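PDB 5JM6: aminopeptidase-like protein from Chaetomium thermophilum, which probably acts as a zinc-dependent aminopeptidase of the M18 family and assembles into a dodecamer linked to the Cvt pathway of selective autophagy. Local coordinates for residues Arg172-Gly177 with Leu282-Ala287; Asp286-Thr291 with Ser486-Thr491; Pro200-Pro205 with Pro227-Asp232. All coordinates share one frame; numbering follows the deposited sequence.

From the N terminus, the chain first reaches Arg172-Gly177, where strand 174-183 begins. It goes on through strand 190-196 to Pro200-Pro205, which meets Pro227-Asp232, closing a short loop (contact 3) whose intervening residues hold no helix or strand. That loop is nested in the larger one closed by contact 1, when Leu282-Ala287 returns beside Arg172-Gly177. Contact 2 starts where contact 1 ends, the two sharing Asp286 and Ala287, and spans almost two hundred residues to Ser486-Thr491. Contacts 1 and 3 both reach the six-stranded antiparallel sheet, contact 3 through strand 228-231; contact 2 ties the loop after strand 277-286 to the approach to strand 489-492, in a small three-stranded sheet. All three touch the second subunit.

Contact 1 (Arg172-Gly177 with Leu282-Ala287); sequences RDLSVG and LELFDA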
# COMPACT_ATOMS: atom_id res chain seq x y z
N ARG A 172 -6.19 -37.71 2.78
CA ARG A 172 -6.84 -38.65 3.68
C ARG A 172 -7.41 -39.80 2.86
O ARG A 172 -7.75 -39.62 1.69
CB ARG A 172 -7.95 -37.96 4.48
CG ARG A 172 -7.49 -36.76 5.30
CD ARG A 172 -6.81 -37.18 6.60
NE ARG A 172 -6.53 -36.02 7.45
CZ ARG A 172 -5.94 -36.09 8.63
NH1 ARG A 172 -5.56 -37.26 9.12
NH2 ARG A 172 -5.74 -34.99 9.34
N ASP A 173 -7.52 -40.98 3.48
CA ASP A 173 -8.05 -42.12 2.75
C ASP A 173 -9.56 -42.09 2.89
O ASP A 173 -10.10 -42.35 3.96
CB ASP A 173 -7.50 -43.44 3.32
CG ASP A 173 -6.00 -43.59 3.13
OD1 ASP A 173 -5.33 -42.60 2.74
OD2 ASP A 173 -5.48 -44.70 3.37
N LEU A 174 -10.24 -41.80 1.79
CA LEU A 174 -11.67 -41.56 1.84
C LEU A 174 -12.45 -42.74 1.29
O LEU A 174 -12.09 -43.32 0.27
CB LEU A 174 -12.03 -40.29 1.06
CG LEU A 174 -11.28 -39.01 1.39
CD1 LEU A 174 -11.68 -37.90 0.43
CD2 LEU A 174 -11.52 -38.58 2.84
N SER A 175 -13.52 -43.09 2.00
CA SER A 175 -14.43 -44.10 1.51
C SER A 175 -15.76 -43.42 1.21
O SER A 175 -15.90 -42.21 1.40
CB SER A 175 -14.60 -45.22 2.54
OG SER A 175 -15.17 -46.37 1.94
N VAL A 176 -16.72 -44.19 0.73
CA VAL A 176 -18.02 -43.64 0.36
C VAL A 176 -19.12 -44.47 1.00
O VAL A 176 -18.96 -45.67 1.24
CB VAL A 176 -18.18 -43.60 -1.19
CG1 VAL A 176 -18.24 -45.00 -1.77
CG2 VAL A 176 -19.41 -42.79 -1.58
N GLY A 177 -20.23 -43.81 1.31
CA GLY A 177 -21.36 -44.48 1.92
C GLY A 177 -22.58 -43.59 1.92
O GLY A 177 -22.50 -42.41 1.59
N LEU A 282 -24.94 -40.14 -1.28
CA LEU A 282 -23.64 -40.68 -0.88
C LEU A 282 -22.69 -39.56 -0.52
O LEU A 282 -22.73 -38.48 -1.11
CB LEU A 282 -23.05 -41.54 -2.00
CG LEU A 282 -23.87 -42.76 -2.46
CD1 LEU A 282 -23.19 -43.45 -3.63
CD2 LEU A 282 -24.07 -43.73 -1.31
N GLU A 283 -21.84 -39.82 0.46
CA GLU A 283 -20.86 -38.84 0.90
C GLU A 283 -19.50 -39.50 1.08
O GLU A 283 -19.39 -40.73 1.12
CB GLU A 283 -21.30 -38.18 2.20
CG GLU A 283 -21.60 -39.16 3.31
CD GLU A 283 -22.29 -38.52 4.50
OE1 GLU A 283 -23.34 -37.87 4.31
OE2 GLU A 283 -21.77 -38.65 5.63
N LEU A 284 -18.46 -38.68 1.17
CA LEU A 284 -17.13 -39.17 1.46
C LEU A 284 -16.85 -39.02 2.95
O LEU A 284 -17.19 -38.01 3.55
CB LEU A 284 -16.08 -38.43 0.63
CG LEU A 284 -16.30 -38.52 -0.88
CD1 LEU A 284 -15.22 -37.77 -1.64
CD2 LEU A 284 -16.37 -39.97 -1.33
N PHE A 285 -16.24 -40.04 3.54
CA PHE A 285 -15.84 -39.98 4.93
C PHE A 285 -14.46 -40.59 5.09
O PHE A 285 -13.99 -41.32 4.22
CB PHE A 285 -16.85 -40.69 5.83
CG PHE A 285 -17.06 -42.14 5.49
CD1 PHE A 285 -18.04 -42.51 4.58
CD2 PHE A 285 -16.30 -43.13 6.09
CE1 PHE A 285 -18.24 -43.84 4.26
CE2 PHE A 285 -16.49 -44.46 5.78
CZ PHE A 285 -17.46 -44.82 4.86
N ASP A 286 -13.81 -40.30 6.21
CA ASP A 286 -12.46 -40.80 6.45
C ASP A 286 -12.52 -42.28 6.82
O ASP A 286 -13.20 -42.68 7.76
CB ASP A 286 -11.78 -39.99 7.55
CG ASP A 286 -10.37 -40.45 7.83
OD1 ASP A 286 -9.77 -41.13 6.97
OD2 ASP A 286 -9.85 -40.12 8.92
N ALA A 287 -11.78 -43.09 6.06
CA ALA A 287 -11.80 -44.54 6.22
C ALA A 287 -11.07 -45.00 7.48
O ALA A 287 -11.21 -46.15 7.90
CB ALA A 287 -11.18 -45.21 5.00
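Phe285 lays its ring across the backbone from Ser175 to Gly177, and this is the main bump of the contact. With chi1 at 58°, its CG sits between its own N and carbonyl carbon, which swings the ring over the neighbouring strand. Ser175 offers its CB to one face, an off-centre CH-pi contact 4.1 Å from the Phe285 centroid, while CA of Gly177 lies at the ring's edge, in its plane. Gly177, with no side chain, lets that edge lie close along the backbone. Beyond, Ser175 OG turns to the backbone carbonyls of Val197 and Trp199.

On the opposite side of the sheet, Val176 and Leu284 pack together, Val176 CB 4.1 Å from Leu284 CD2; Leu282 is a further neighbour of Val176, its CB 3.9 Å from Val176 CG2. Leu174 and Leu284 cross at about a right angle, meeting through their CD1 methyls. Through the backbones runs a ladder of five hydrogen bonds, from Gly177 O with Glu283 N at 2.9 Å to Asp173 O with Ala287 N at 2.8 Å. Regular antiparallel pairing of this kind makes strands 174-183 and 277-286 adjacent members of the six-stranded antiparallel sheet.

Contact 2 (Asp286-Thr291 with Ser486-Thr491); sequences DAQPAT and SIRAMT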
# COMPACT_ATOMS: atom_id res chain seq x y z
N ASP A 286 -13.81 -40.30 6.21
CA ASP A 286 -12.46 -40.80 6.45
C ASP A 286 -12.52 -42.28 6.82
O ASP A 286 -13.20 -42.68 7.76
CB ASP A 286 -11.78 -39.99 7.55
CG ASP A 286 -10.37 -40.45 7.83
OD1 ASP A 286 -9.77 -41.13 6.97
OD2 ASP A 286 -9.85 -40.12 8.92
N ALA A 287 -11.78 -43.09 6.06
CA ALA A 287 -11.80 -44.54 6.22
C ALA A 287 -11.07 -45.00 7.48
O ALA A 287 -11.21 -46.15 7.90
CB ALA A 287 -11.18 -45.21 5.00
N GLN A 288 -10.28 -44.12 8.07
CA GLN A 288 -9.48 -44.51 9.22
C GLN A 288 -10.37 -44.76 10.43
O GLN A 288 -11.18 -43.91 10.79
CB GLN A 288 -8.43 -43.45 9.53
CG GLN A 288 -7.32 -43.94 10.44
CD GLN A 288 -6.21 -42.93 10.59
OE1 GLN A 288 -6.33 -41.79 10.15
NE2 GLN A 288 -5.12 -43.34 11.22
N PRO A 289 -10.22 -45.94 11.05
CA PRO A 289 -11.04 -46.28 12.22
C PRO A 289 -10.82 -45.32 13.38
O PRO A 289 -9.76 -44.70 13.48
CB PRO A 289 -10.56 -47.69 12.60
CG PRO A 289 -9.89 -48.21 11.39
CD PRO A 289 -9.31 -47.03 10.68
N ALA A 290 -11.82 -45.20 14.24
CA ALA A 290 -11.65 -44.55 15.52
C ALA A 290 -10.72 -45.39 16.37
O ALA A 290 -10.69 -46.62 16.25
CB ALA A 290 -12.99 -44.36 16.21
N THR A 291 -9.95 -44.74 17.23
CA THR A 291 -8.96 -45.45 18.04
C THR A 291 -8.72 -44.74 19.36
O THR A 291 -9.12 -43.59 19.55
CB THR A 291 -7.62 -45.58 17.30
OG1 THR A 291 -6.71 -46.34 18.11
CG2 THR A 291 -7.02 -44.21 17.03
N SER A 486 -12.60 -30.68 12.38
CA SER A 486 -11.58 -31.41 11.63
C SER A 486 -12.16 -32.70 11.07
O SER A 486 -13.16 -33.22 11.57
CB SER A 486 -10.37 -31.73 12.50
OG SER A 486 -9.51 -32.64 11.84
N ILE A 487 -11.52 -33.23 10.03
CA ILE A 487 -11.91 -34.53 9.51
C ILE A 487 -11.56 -35.61 10.53
O ILE A 487 -12.10 -36.71 10.49
CB ILE A 487 -11.24 -34.84 8.15
CG1 ILE A 487 -12.00 -35.95 7.42
CG2 ILE A 487 -9.78 -35.22 8.34
CD1 ILE A 487 -11.39 -36.32 6.09
N ARG A 488 -10.60 -35.31 11.41
CA ARG A 488 -10.29 -36.18 12.53
C ARG A 488 -9.99 -35.38 13.80
O ARG A 488 -8.97 -34.69 13.88
CB ARG A 488 -9.12 -37.09 12.17
CG ARG A 488 -8.88 -38.24 13.12
CD ARG A 488 -7.89 -39.23 12.53
NE ARG A 488 -7.64 -40.36 13.42
CZ ARG A 488 -8.27 -41.53 13.34
NH1 ARG A 488 -9.18 -41.74 12.40
NH2 ARG A 488 -7.97 -42.50 14.19
N ALA A 489 -10.85 -35.51 14.81
CA ALA A 489 -10.73 -34.77 16.06
C ALA A 489 -10.27 -35.66 17.21
O ALA A 489 -9.91 -36.82 16.99
CB ALA A 489 -12.05 -34.10 16.41
N MET A 490 -10.25 -35.12 18.42
CA MET A 490 -9.88 -35.89 19.61
C MET A 490 -10.62 -35.44 20.87
O MET A 490 -10.87 -34.25 21.06
CB MET A 490 -8.37 -35.80 19.84
CG MET A 490 -7.85 -34.38 20.00
SD MET A 490 -6.08 -34.28 20.34
CE MET A 490 -6.03 -34.79 22.05
N THR A 491 -10.98 -36.40 21.71
CA THR A 491 -11.37 -36.13 23.09
C THR A 491 -10.69 -37.15 23.99
O THR A 491 -9.93 -38.00 23.51
CB THR A 491 -12.90 -36.20 23.32
OG1 THR A 491 -13.35 -37.56 23.23
CG2 THR A 491 -13.65 -35.35 22.32
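Arg488 reaches across to the loop with a side chain extended from CG to NE, and its guanidinium takes hold of Pro289 O end-on. NH2 makes the shorter bond, 2.9 Å to Pro289 O and in the carbonyl plane; NH1 bonds the same oxygen at 3.2 Å from above that plane. A weak third bond runs from NH1 to Gln288 O. Thr291 CG2 also lies at the guanidinium edge, beside NH2.

Gln288 covers one face of this flat group. Its CG stands anti to the backbone N (chi1 -164°), and the extended chain brings CD to 3.6 Å above the guanidinium plane of Arg488, over its centre, with the amide stacked at only 24° to it. Asp286 contributes in two ways. Its CB packs 4.0 Å from Ile487 CD1, and its OD2 forms a long salt bridge, 3.9 Å, to Arg488 NH1, the carboxylate standing steeply to the guanidinium. The stronger charge partner of Arg488 is Asp173 of the second subunit, which binds NH2. A methionine in place of Arg488 would probably leave Pro289 O without both donors and Asp173 of the second subunit without its mate.

Ser486 OG accepts from Arg488 N, 2.9 Å, in an ST turn that leads into strand 489-492. The loop joins strands 277-286 and 291-293, its Pro289 and Ala290 resting on helix 55-64, while Arg488 also packs on Phe301 of strand 299-302, the middle strand of the three-stranded sheet.

Contact 3 (Pro200-Pro205 with Pro227-Asp232); sequences PVARIP and PVIGID
Both segments carry a classic beta bulge: Val201 and Ala202 both face Leu174, and Ile229 and Gly230 both face Val154. The setting is the six-stranded antiparallel sheet, where strand 228-231 is outermost within the chain and Pro200-Pro205 runs alongside it without being a regular strand itself.

One good hydrogen bond joins the two, from Val228 N to Arg203 O at 2.7 Å. The return bond, Arg203 N to Val228 O, is weak. CA-H...O contacts supplement them, including Ile229 CA to Val201 O at 3.3 Å and Ala202 CA to Val228 O at 3.5 Å.

Small apolar groups pack around this backbone core. Ala202 CB touches both Pro227 CB (4.3 Å) and Ile229 CG2 (4.2 Å). Elsewhere, Pro205 CD approaches Val228 CG2.

The backbone of Ala202 bonds to Leu174 and that of Arg203 to Val228, so Pro200-Pro205 bridges strands 174-183 and 228-231; Ile229 in turn bonds to Val154 of strand 153-160. The second subunit lies against both segments: its His397 bonds Pro205 O, and its Phe299 packs on Val228. Within the chain, Ile204 and Pro227 lie side by side and point the same way. With its CG1 anti to its carbonyl carbon (chi1 -57°), Ile204 sets that atom 4.0 Å from Pro227 CG.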
# COMPACT_ATOMS: atom_id res chain seq x y z
N PRO A 200 -10.74 -47.62 1.13
CA PRO A 200 -10.73 -46.25 0.61
C PRO A 200 -10.86 -46.18 -0.92
O PRO A 200 -10.01 -46.74 -1.62
CB PRO A 200 -9.37 -45.71 1.05
CG PRO A 200 -8.91 -46.64 2.14
CD PRO A 200 -9.47 -47.97 1.80
N VAL A 201 -11.88 -45.50 -1.42
CA VAL A 201 -12.02 -45.31 -2.86
C VAL A 201 -11.59 -43.94 -3.38
O VAL A 201 -11.39 -43.77 -4.58
CB VAL A 201 -13.48 -45.53 -3.30
CG1 VAL A 201 -13.90 -46.97 -3.03
CG2 VAL A 201 -14.41 -44.56 -2.59
N ALA A 202 -11.42 -42.98 -2.48
CA ALA A 202 -11.25 -41.59 -2.92
C ALA A 202 -10.14 -40.90 -2.17
O ALA A 202 -9.79 -41.28 -1.06
CB ALA A 202 -12.56 -40.82 -2.75
N ARG A 203 -9.55 -39.91 -2.83
CA ARG A 203 -8.48 -39.15 -2.22
C ARG A 203 -8.35 -37.76 -2.83
O ARG A 203 -8.50 -37.60 -4.04
CB ARG A 203 -7.19 -39.95 -2.38
CG ARG A 203 -5.92 -39.19 -2.13
CD ARG A 203 -4.82 -40.18 -1.86
NE ARG A 203 -4.53 -40.30 -0.44
CZ ARG A 203 -3.44 -39.78 0.12
NH1 ARG A 203 -2.57 -39.13 -0.64
NH2 ARG A 203 -3.22 -39.91 1.41
N ILE A 204 -8.06 -36.77 -2.00
CA ILE A 204 -7.78 -35.43 -2.50
C ILE A 204 -6.29 -35.17 -2.30
O ILE A 204 -5.85 -34.86 -1.20
CB ILE A 204 -8.63 -34.37 -1.76
CG1 ILE A 204 -10.12 -34.71 -1.89
CG2 ILE A 204 -8.34 -32.98 -2.28
CD1 ILE A 204 -11.00 -34.04 -0.87
N PRO A 205 -5.51 -35.30 -3.39
CA PRO A 205 -4.05 -35.21 -3.30
C PRO A 205 -3.51 -33.79 -3.24
O PRO A 205 -3.91 -32.94 -4.04
CB PRO A 205 -3.59 -35.90 -4.58
CG PRO A 205 -4.67 -35.61 -5.55
CD PRO A 205 -5.96 -35.55 -4.77
N PRO A 227 -11.79 -35.03 -5.72
CA PRO A 227 -11.27 -36.34 -5.34
C PRO A 227 -10.83 -37.17 -6.54
O PRO A 227 -11.33 -36.98 -7.66
CB PRO A 227 -12.44 -36.99 -4.62
CG PRO A 227 -13.26 -35.84 -4.12
CD PRO A 227 -13.13 -34.78 -5.17
N VAL A 228 -9.89 -38.06 -6.30
CA VAL A 228 -9.37 -38.97 -7.31
C VAL A 228 -9.77 -40.40 -6.94
O VAL A 228 -9.46 -40.87 -5.85
CB VAL A 228 -7.84 -38.82 -7.43
CG1 VAL A 228 -7.23 -40.08 -7.97
CG2 VAL A 228 -7.49 -37.63 -8.32
N ILE A 229 -10.56 -41.04 -7.80
CA ILE A 229 -11.07 -42.38 -7.52
C ILE A 229 -10.45 -43.56 -8.29
O ILE A 229 -10.80 -44.71 -8.02
CB ILE A 229 -12.59 -42.41 -7.75
CG1 ILE A 229 -12.92 -42.22 -9.23
CG2 ILE A 229 -13.25 -41.33 -6.91
CD1 ILE A 229 -14.40 -42.10 -9.51
N GLY A 230 -9.55 -43.30 -9.22
CA GLY A 230 -8.99 -44.38 -10.02
C GLY A 230 -8.14 -43.91 -11.19
O GLY A 230 -8.01 -42.71 -11.42
N ILE A 231 -7.58 -44.85 -11.92
CA ILE A 231 -6.71 -44.54 -13.05
C ILE A 231 -7.30 -45.07 -14.35
O ILE A 231 -7.85 -46.17 -14.38
CB ILE A 231 -5.30 -45.15 -12.85
CG1 ILE A 231 -4.60 -44.48 -11.67
CG2 ILE A 231 -4.45 -45.00 -14.11
CD1 ILE A 231 -3.67 -45.40 -10.91
N ASP A 232 -7.26 -44.26 -15.40
CA ASP A 232 -7.51 -44.77 -16.74
C ASP A 232 -6.53 -44.18 -17.76
O ASP A 232 -6.62 -43.01 -18.12
CB ASP A 232 -8.96 -44.46 -17.13
CG ASP A 232 -9.34 -45.03 -18.47
OD1 ASP A 232 -9.87 -44.27 -19.30
OD2 ASP A 232 -9.11 -46.24 -18.69